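Local coordinates for GTPase-activating protein skywalker (Drosophila melanogaster, PDB 5HJQ), which acts as a GTPase-activating protein for Rab35 in synaptic vesicle protein recycling, and binds phosphoinositides through the TBC domain held in this chain, at residues Gln245-Lys248 with Lys249-Ser253; Phe271-Trp274 with Cys275-Ile278; Ile337-Lys341 with Lys342-Ser346. All blocks are in the same frame, centred on the assembly; numbering follows the deposited sequence.

All three contacts are local, made along or at the ends of helices of the all-helical TBC domain, and side chains of all three rest on helix 300-317. Interaction 2 is the buried one, dominated by tryptophans, and it touches both of the others: F271 meets A247 of interaction 1, and W277 meets I337 of interaction 3. Interactions 1 and 3 do not touch each other. Both are helix endings with apolar side chains turned inward and lysines outward, but the chain runs straight on into another helix at 249-253, whereas at 342-346 a proline-containing loop intervenes. Interaction 1 also adjoins the phosphoinositide pocket; interaction 3 is remote from it.

Interaction 1: residues Gln245-Lys248 with Lys249-Ser253; sequences QIAK and KHTKS
The backbone carries the last turn of a helix, H250 N bonding to I246 O at 2.9 Å and almost straight (170°), while K249 N reaches the same oxygen from above the carbonyl plane at 3.3 Å. T251 N then bonds to A247 O, 3.0 Å away, and there T251 leaves helical geometry. Small A247 suits this turn: its CB lies 3.5 Å from T251 CG2. That methyl sits between the backbone N and the carbonyl carbon, and OG1 is swung anti to the N (chi1 -173°), where it bonds to N311 OD1. One threonine thus serves the core with its methyl and satisfies a buried hydroxyl with a neighbouring helix. I246 and H250 follow each other at i, i+4; I246 CG2 approaches H250 CD2 at 4.1 Å, and the imidazole turns its edge to I246 O. On the outer side, lysines suit solvent because their ammonium ends can lead away. K252 packs tightly on the turn, its CB 3.1 Å from K248 O, and the bend at chi3 brings CE back to 3.3 Å from K248 O. T251 also stands at the N-cap position of helix 252-261, though its side chain makes no capping bond, so the two helices join with hardly a break. I246 rests on Y303 and L307 of helix 300-317 and on L360 of the phosphoinositide pocket, while T251 leans on L310 of that same helix.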
loop_
_atom_site.group_PDB
_atom_site.type_symbol
_atom_site.label_atom_id
_atom_site.label_comp_id
_atom_site.label_asym_id
_atom_site.label_seq_id
_atom_site.Cartn_x
_atom_site.Cartn_y
_atom_site.Cartn_z
ATOM N N GLN A 245 1.597 10.272 15.338
ATOM C CA GLN A 245 0.649 10.916 16.236
ATOM C C GLN A 245 -0.537 10.007 16.553
ATOM O O GLN A 245 -0.970 9.919 17.702
ATOM C CB GLN A 245 0.161 12.231 15.626
ATOM C CG GLN A 245 -1.198 12.689 16.121
ATOM C CD GLN A 245 -1.967 13.461 15.060
ATOM O OE1 GLN A 245 -1.380 14.193 14.261
ATOM N NE2 GLN A 245 -3.286 13.290 15.040
ATOM N N ILE A 246 -1.051 9.327 15.532
ATOM C CA ILE A 246 -2.183 8.422 15.706
ATOM C C ILE A 246 -1.793 7.223 16.562
ATOM O O ILE A 246 -2.550 6.784 17.431
ATOM C CB ILE A 246 -2.718 7.925 14.348
ATOM C CG1 ILE A 246 -3.234 9.099 13.515
ATOM C CG2 ILE A 246 -3.814 6.890 14.547
ATOM C CD1 ILE A 246 -3.658 8.710 12.112
ATOM N N ALA A 247 -0.598 6.702 16.315
ATOM C CA ALA A 247 -0.104 5.542 17.038
ATOM C C ALA A 247 0.190 5.864 18.506
ATOM O O ALA A 247 0.066 4.999 19.372
ATOM C CB ALA A 247 1.127 5.003 16.361
ATOM N N LYS A 248 0.578 7.105 18.783
ATOM C CA LYS A 248 0.859 7.518 20.156
ATOM C C LYS A 248 -0.373 7.401 21.052
ATOM O O LYS A 248 -0.251 7.186 22.254
ATOM C CB LYS A 248 1.398 8.951 20.191
ATOM C CG LYS A 248 2.908 9.058 20.024
ATOM C CD LYS A 248 3.347 10.515 19.961
ATOM C CE LYS A 248 4.862 10.652 19.864
ATOM N NZ LYS A 248 5.549 10.438 21.175
ATOM N N LYS A 249 -1.561 7.531 20.467
ATOM C CA LYS A 249 -2.790 7.409 21.247
ATOM C C LYS A 249 -3.482 6.049 21.074
ATOM O O LYS A 249 -3.854 5.414 22.063
ATOM C CB LYS A 249 -3.761 8.540 20.899
ATOM C CG LYS A 249 -3.342 9.896 21.447
ATOM C CD LYS A 249 -4.504 10.603 22.149
ATOM C CE LYS A 249 -4.150 12.040 22.523
ATOM N NZ LYS A 249 -3.018 12.120 23.492
ATOM N N HIS A 250 -3.641 5.596 19.831
ATOM C CA HIS A 250 -4.394 4.367 19.567
ATOM C C HIS A 250 -3.609 3.081 19.826
ATOM O O HIS A 250 -4.201 2.026 20.057
ATOM C CB HIS A 250 -4.924 4.363 18.132
ATOM C CG HIS A 250 -6.232 5.072 17.974
ATOM N ND1 HIS A 250 -7.442 4.453 18.205
ATOM C CD2 HIS A 250 -6.523 6.345 17.617
ATOM C CE1 HIS A 250 -8.422 5.312 17.992
ATOM N NE2 HIS A 250 -7.891 6.468 17.634
ATOM N N THR A 251 -2.285 3.157 19.788
ATOM C CA THR A 251 -1.474 2.012 20.184
ATOM C C THR A 251 -0.387 2.482 21.164
ATOM O O THR A 251 0.783 2.101 21.075
ATOM C CB THR A 251 -0.881 1.272 18.944
ATOM O OG1 THR A 251 -0.231 0.064 19.360
ATOM C CG2 THR A 251 0.089 2.141 18.157
ATOM N N LYS A 252 -0.823 3.296 22.123
ATOM C CA LYS A 252 0.049 3.912 23.122
ATOM C C LYS A 252 0.918 2.911 23.879
ATOM O O LYS A 252 2.072 3.200 24.197
ATOM C CB LYS A 252 -0.790 4.712 24.122
ATOM C CG LYS A 252 0.031 5.445 25.171
ATOM C CD LYS A 252 -0.835 6.307 26.079
ATOM C CE LYS A 252 -1.463 7.470 25.325
ATOM N NZ LYS A 252 -2.057 8.473 26.263
ATOM N N SER A 253 0.366 1.736 24.165
ATOM C CA SER A 253 1.105 0.708 24.889
ATOM C C SER A 253 2.296 0.206 24.086
ATOM O O SER A 253 3.391 0.036 24.625
ATOM C CB SER A 253 0.190 -0.458 25.246
ATOM O OG SER A 253 -0.848 -0.033 26.110
#

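Interaction 2: residues Phe271-Trp274 with Cys275-Ile278; sequences FMDW and CWWI
D273 O accepts the N-H of W276 at 3.2 Å, from a donor standing well above the carbonyl plane, and a weak bond of 3.3 Å follows from W277 N to W274 O. The side chains of D273 and W276 also meet: OD1 lies at the indole edge, in the ring plane, 3.8 Å from CD1. A water accepts from W276 NE1 and sits beside OD1 as well, though its spacing to OD1 is too short to be taken literally. Residues F271 to W274 form a type I beta turn that leads from helix 268-271 into helix 274-279, a tight corner within the Rab-GAP TBC domain. Tryptophans suit it because their broad faces can cover backbone as well as side chains. W277 does so: its CG is anti to the carbonyl carbon (chi1 -53°), which lays the indole back under the turn, with W274 CA over the middle of the six-membered ring at 3.7 Å in a CH-pi contact and D273 O over the same face nearer the rim. Its outer edge goes to the face of F271 in an offset edge-to-face pair, planes 61° apart. An alanine in place of W277 would probably leave F271 without its edge partner and open a gap beneath the turn, toward I309 and L336. C275 is small enough to slip between two indoles: its CB stands over the six-membered ring of W274 at 4.2 Å, while SG lies over the face of W276. The W274 ring touches I278, CZ3 to CD1 4.3 Å, and also packs on W240 of helix 233-250 and on L302 and A306 of helix 300-317; the W276 ring stacks with H163.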
loop_
_atom_site.group_PDB
_atom_site.type_symbol
_atom_site.label_atom_id
_atom_site.label_comp_id
_atom_site.label_asym_id
_atom_site.label_seq_id
_atom_site.Cartn_x
_atom_site.Cartn_y
_atom_site.Cartn_z
ATOM N N PHE A 271 8.938 5.075 12.796
ATOM C CA PHE A 271 7.746 5.352 12.001
ATOM C C PHE A 271 8.043 5.872 10.598
ATOM O O PHE A 271 7.155 5.885 9.742
ATOM C CB PHE A 271 6.845 6.341 12.740
ATOM C CG PHE A 271 5.965 5.692 13.766
ATOM C CD1 PHE A 271 4.787 5.068 13.388
ATOM C CD2 PHE A 271 6.322 5.686 15.105
ATOM C CE1 PHE A 271 3.979 4.463 14.325
ATOM C CE2 PHE A 271 5.519 5.083 16.045
ATOM C CZ PHE A 271 4.351 4.466 15.655
ATOM N N MET A 272 9.285 6.287 10.358
ATOM C CA MET A 272 9.705 6.690 9.018
ATOM C C MET A 272 9.536 5.549 8.022
ATOM O O MET A 272 9.418 5.778 6.822
ATOM C CB MET A 272 11.164 7.159 9.016
ATOM C CG MET A 272 11.406 8.518 9.650
ATOM S SD MET A 272 13.161 8.916 9.784
ATOM C CE MET A 272 13.883 7.275 9.827
ATOM N N ASP A 273 9.535 4.320 8.530
ATOM C CA ASP A 273 9.437 3.132 7.692
ATOM C C ASP A 273 8.105 2.404 7.873
ATOM O O ASP A 273 8.032 1.190 7.686
ATOM C CB ASP A 273 10.585 2.168 8.006
ATOM C CG ASP A 273 11.939 2.719 7.607
ATOM O OD1 ASP A 273 11.993 3.548 6.674
ATOM O OD2 ASP A 273 12.950 2.321 8.226
ATOM N N TRP A 274 7.055 3.141 8.222
ATOM C CA TRP A 274 5.775 2.523 8.560
ATOM C C TRP A 274 5.145 1.778 7.381
ATOM O O TRP A 274 4.576 0.705 7.562
ATOM C CB TRP A 274 4.792 3.574 9.093
ATOM C CG TRP A 274 4.252 4.500 8.046
ATOM C CD1 TRP A 274 4.827 5.652 7.595
ATOM C CD2 TRP A 274 3.025 4.354 7.319
ATOM N NE1 TRP A 274 4.034 6.234 6.637
ATOM C CE2 TRP A 274 2.925 5.456 6.445
ATOM C CE3 TRP A 274 2.007 3.396 7.317
ATOM C CZ2 TRP A 274 1.847 5.625 5.576
ATOM C CZ3 TRP A 274 0.934 3.568 6.455
ATOM C CH2 TRP A 274 0.863 4.674 5.598
ATOM N N CYS A 275 5.251 2.338 6.180
ATOM C CA CYS A 275 4.628 1.728 5.009
ATOM C C CYS A 275 5.314 0.426 4.622
ATOM O O CYS A 275 4.702 -0.439 4.004
ATOM C CB CYS A 275 4.635 2.695 3.820
ATOM S SG CYS A 275 6.225 3.472 3.459
ATOM N N TRP A 276 6.579 0.275 5.005
ATOM C CA TRP A 276 7.345 -0.898 4.596
ATOM C C TRP A 276 7.009 -2.131 5.423
ATOM O O TRP A 276 7.322 -3.250 5.019
ATOM C CB TRP A 276 8.847 -0.611 4.659
ATOM C CG TRP A 276 9.258 0.530 3.779
ATOM C CD1 TRP A 276 10.006 1.610 4.139
ATOM C CD2 TRP A 276 8.917 0.719 2.400
ATOM N NE1 TRP A 276 10.164 2.454 3.067
ATOM C CE2 TRP A 276 9.502 1.929 1.987
ATOM C CE3 TRP A 276 8.180 -0.023 1.471
ATOM C CZ2 TRP A 276 9.372 2.416 0.690
ATOM C CZ3 TRP A 276 8.050 0.462 0.189
ATOM C CH2 TRP A 276 8.641 1.670 -0.190
ATOM N N TRP A 277 6.380 -1.931 6.577
ATOM C CA TRP A 277 5.839 -3.054 7.332
ATOM C C TRP A 277 4.784 -3.740 6.479
ATOM O O TRP A 277 4.715 -4.968 6.408
ATOM C CB TRP A 277 5.221 -2.598 8.653
ATOM C CG TRP A 277 6.118 -1.771 9.513
ATOM C CD1 TRP A 277 7.482 -1.800 9.553
ATOM C CD2 TRP A 277 5.708 -0.787 10.467
ATOM N NE1 TRP A 277 7.947 -0.895 10.477
ATOM C CE2 TRP A 277 6.876 -0.256 11.048
ATOM C CE3 TRP A 277 4.465 -0.298 10.882
ATOM C CZ2 TRP A 277 6.839 0.738 12.023
ATOM C CZ3 TRP A 277 4.430 0.689 11.849
ATOM C CH2 TRP A 277 5.609 1.195 12.410
ATOM N N ILE A 278 3.963 -2.921 5.833
ATOM C CA ILE A 278 2.878 -3.404 4.996
ATOM C C ILE A 278 3.395 -3.883 3.644
ATOM O O ILE A 278 3.244 -5.052 3.300
ATOM C CB ILE A 278 1.812 -2.309 4.779
ATOM C CG1 ILE A 278 1.176 -1.916 6.116
ATOM C CG2 ILE A 278 0.751 -2.777 3.793
ATOM C CD1 ILE A 278 0.287 -0.696 6.042
HETATM O O HOH W 1 11.847 4.773 4.561
#

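Interaction 3: residues Ile337-Lys341 with Lys342-Ser346; sequences IKFCK and KIPVS
F339 and I343 meet one turn apart where helix 332-341 gives way to a loop, and with K342 they account for most of the buried surface. F339 holds CG anti to its backbone nitrogen (chi1 173°), sending the ring forward past the helix end, where CE2 comes within 3.6 Å of I343 CD1. The ring's far end, CZ, meets P344 CD at the same 3.6 Å, the two side chains crossing at about a right angle. A large flat residue suits this place, because one ring can back both an isoleucine and a proline beyond the last turn. I343 has CG1 anti to the nitrogen and folded at chi2 (85°), which carries CD1 to the phenyl; its CG2 rests 3.4 Å from C340 O. The backbone frays here: K342 N makes only weak bonds, to K338 O and F339 O, and I343 N a weak one of 3.1 Å to C340 O. P344 has no N-H with which to continue the series, as befits a proline just past a helix. K342 spends its aliphatic carbons on the turn, CG lying 3.7 Å from K338 O, and then bends away so that its ammonium can remain in solvent. Four residues further on than K342, S346 caps K349 N and starts helix 347-356. On the inner side F339 stands edge-to-face with F313 of helix 300-317 and with W323, I343 leans on L312 and P283, and C340 packs on I309 and on W277 of helix 274-279.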
loop_
_atom_site.group_PDB
_atom_site.type_symbol
_atom_site.label_atom_id
_atom_site.label_comp_id
_atom_site.label_asym_id
_atom_site.label_seq_id
_atom_site.Cartn_x
_atom_site.Cartn_y
_atom_site.Cartn_z
ATOM N N ILE A 337 9.489 -5.756 10.549
ATOM C CA ILE A 337 9.488 -6.312 9.203
ATOM C C ILE A 337 9.504 -7.835 9.234
ATOM O O ILE A 337 8.720 -8.489 8.541
ATOM C CB ILE A 337 10.697 -5.811 8.384
ATOM C CG1 ILE A 337 10.621 -4.297 8.183
ATOM C CG2 ILE A 337 10.771 -6.526 7.043
ATOM C CD1 ILE A 337 9.444 -3.848 7.348
ATOM N N LYS A 338 10.398 -8.397 10.044
ATOM C CA LYS A 338 10.503 -9.847 10.170
ATOM C C LYS A 338 9.213 -10.450 10.722
ATOM O O LYS A 338 8.775 -11.514 10.279
ATOM C CB LYS A 338 11.686 -10.227 11.065
ATOM C CG LYS A 338 13.052 -9.879 10.502
ATOM C CD LYS A 338 14.162 -10.468 11.365
ATOM C CE LYS A 338 14.020 -10.052 12.827
ATOM N NZ LYS A 338 15.346 -9.859 13.482
ATOM N N PHE A 339 8.610 -9.759 11.686
ATOM C CA PHE A 339 7.361 -10.202 12.297
ATOM C C PHE A 339 6.224 -10.252 11.279
ATOM O O PHE A 339 5.389 -11.154 11.313
ATOM C CB PHE A 339 6.986 -9.284 13.465
ATOM C CG PHE A 339 5.627 -9.563 14.046
ATOM C CD1 PHE A 339 5.413 -10.682 14.830
ATOM C CD2 PHE A 339 4.567 -8.699 13.817
ATOM C CE1 PHE A 339 4.166 -10.941 15.364
ATOM C CE2 PHE A 339 3.318 -8.954 14.351
ATOM C CZ PHE A 339 3.118 -10.076 15.127
ATOM N N CYS A 340 6.200 -9.274 10.380
ATOM C CA CYS A 340 5.155 -9.183 9.367
ATOM C C CYS A 340 5.245 -10.321 8.353
ATOM O O CYS A 340 4.224 -10.841 7.905
ATOM C CB CYS A 340 5.225 -7.836 8.645
ATOM S SG CYS A 340 4.773 -6.410 9.664
ATOM N N LYS A 341 6.468 -10.706 7.998
ATOM C CA LYS A 341 6.683 -11.805 7.065
ATOM C C LYS A 341 6.113 -13.108 7.608
ATOM O O LYS A 341 5.757 -14.005 6.845
ATOM C CB LYS A 341 8.173 -11.978 6.761
ATOM C CG LYS A 341 8.873 -10.724 6.259
ATOM C CD LYS A 341 9.573 -10.991 4.938
ATOM C CE LYS A 341 10.360 -9.778 4.464
ATOM N NZ LYS A 341 11.519 -9.496 5.353
ATOM N N LYS A 342 6.031 -13.205 8.931
ATOM C CA LYS A 342 5.499 -14.391 9.588
ATOM C C LYS A 342 4.267 -14.046 10.418
ATOM O O LYS A 342 4.009 -14.679 11.441
ATOM C CB LYS A 342 6.567 -15.028 10.479
ATOM C CG LYS A 342 7.959 -15.050 9.865
ATOM C CD LYS A 342 8.401 -16.464 9.516
ATOM C CE LYS A 342 9.419 -16.984 10.523
ATOM N NZ LYS A 342 9.976 -18.305 10.120
ATOM N N ILE A 343 3.510 -13.045 9.966
ATOM C CA ILE A 343 2.357 -12.534 10.707
ATOM C C ILE A 343 1.387 -13.663 11.070
ATOM O O ILE A 343 0.986 -14.454 10.216
ATOM C CB ILE A 343 1.627 -11.413 9.909
ATOM C CG1 ILE A 343 0.551 -10.736 10.761
ATOM C CG2 ILE A 343 1.055 -11.930 8.597
ATOM C CD1 ILE A 343 1.083 -9.617 11.624
ATOM N N PRO A 344 1.047 -13.769 12.364
ATOM C CA PRO A 344 0.264 -14.898 12.878
ATOM C C PRO A 344 -1.254 -14.765 12.729
ATOM O O PRO A 344 -1.982 -15.502 13.393
ATOM C CB PRO A 344 0.650 -14.930 14.360
ATOM C CG PRO A 344 0.951 -13.510 14.688
ATOM C CD PRO A 344 1.572 -12.918 13.449
ATOM N N VAL A 345 -1.729 -13.856 11.884
ATOM C CA VAL A 345 -3.163 -13.784 11.606
ATOM C C VAL A 345 -3.450 -13.860 10.112
ATOM O O VAL A 345 -2.623 -13.469 9.288
ATOM C CB VAL A 345 -3.803 -12.495 12.171
ATOM C CG1 VAL A 345 -3.753 -12.495 13.694
ATOM C CG2 VAL A 345 -3.127 -11.257 11.595
ATOM N N SER A 346 -4.627 -14.376 9.775
ATOM C CA SER A 346 -5.068 -14.464 8.391
ATOM C C SER A 346 -5.341 -13.066 7.846
ATOM O O SER A 346 -5.491 -12.122 8.621
ATOM C CB SER A 346 -6.321 -15.339 8.284
ATOM O OG SER A 346 -7.430 -14.716 8.907
#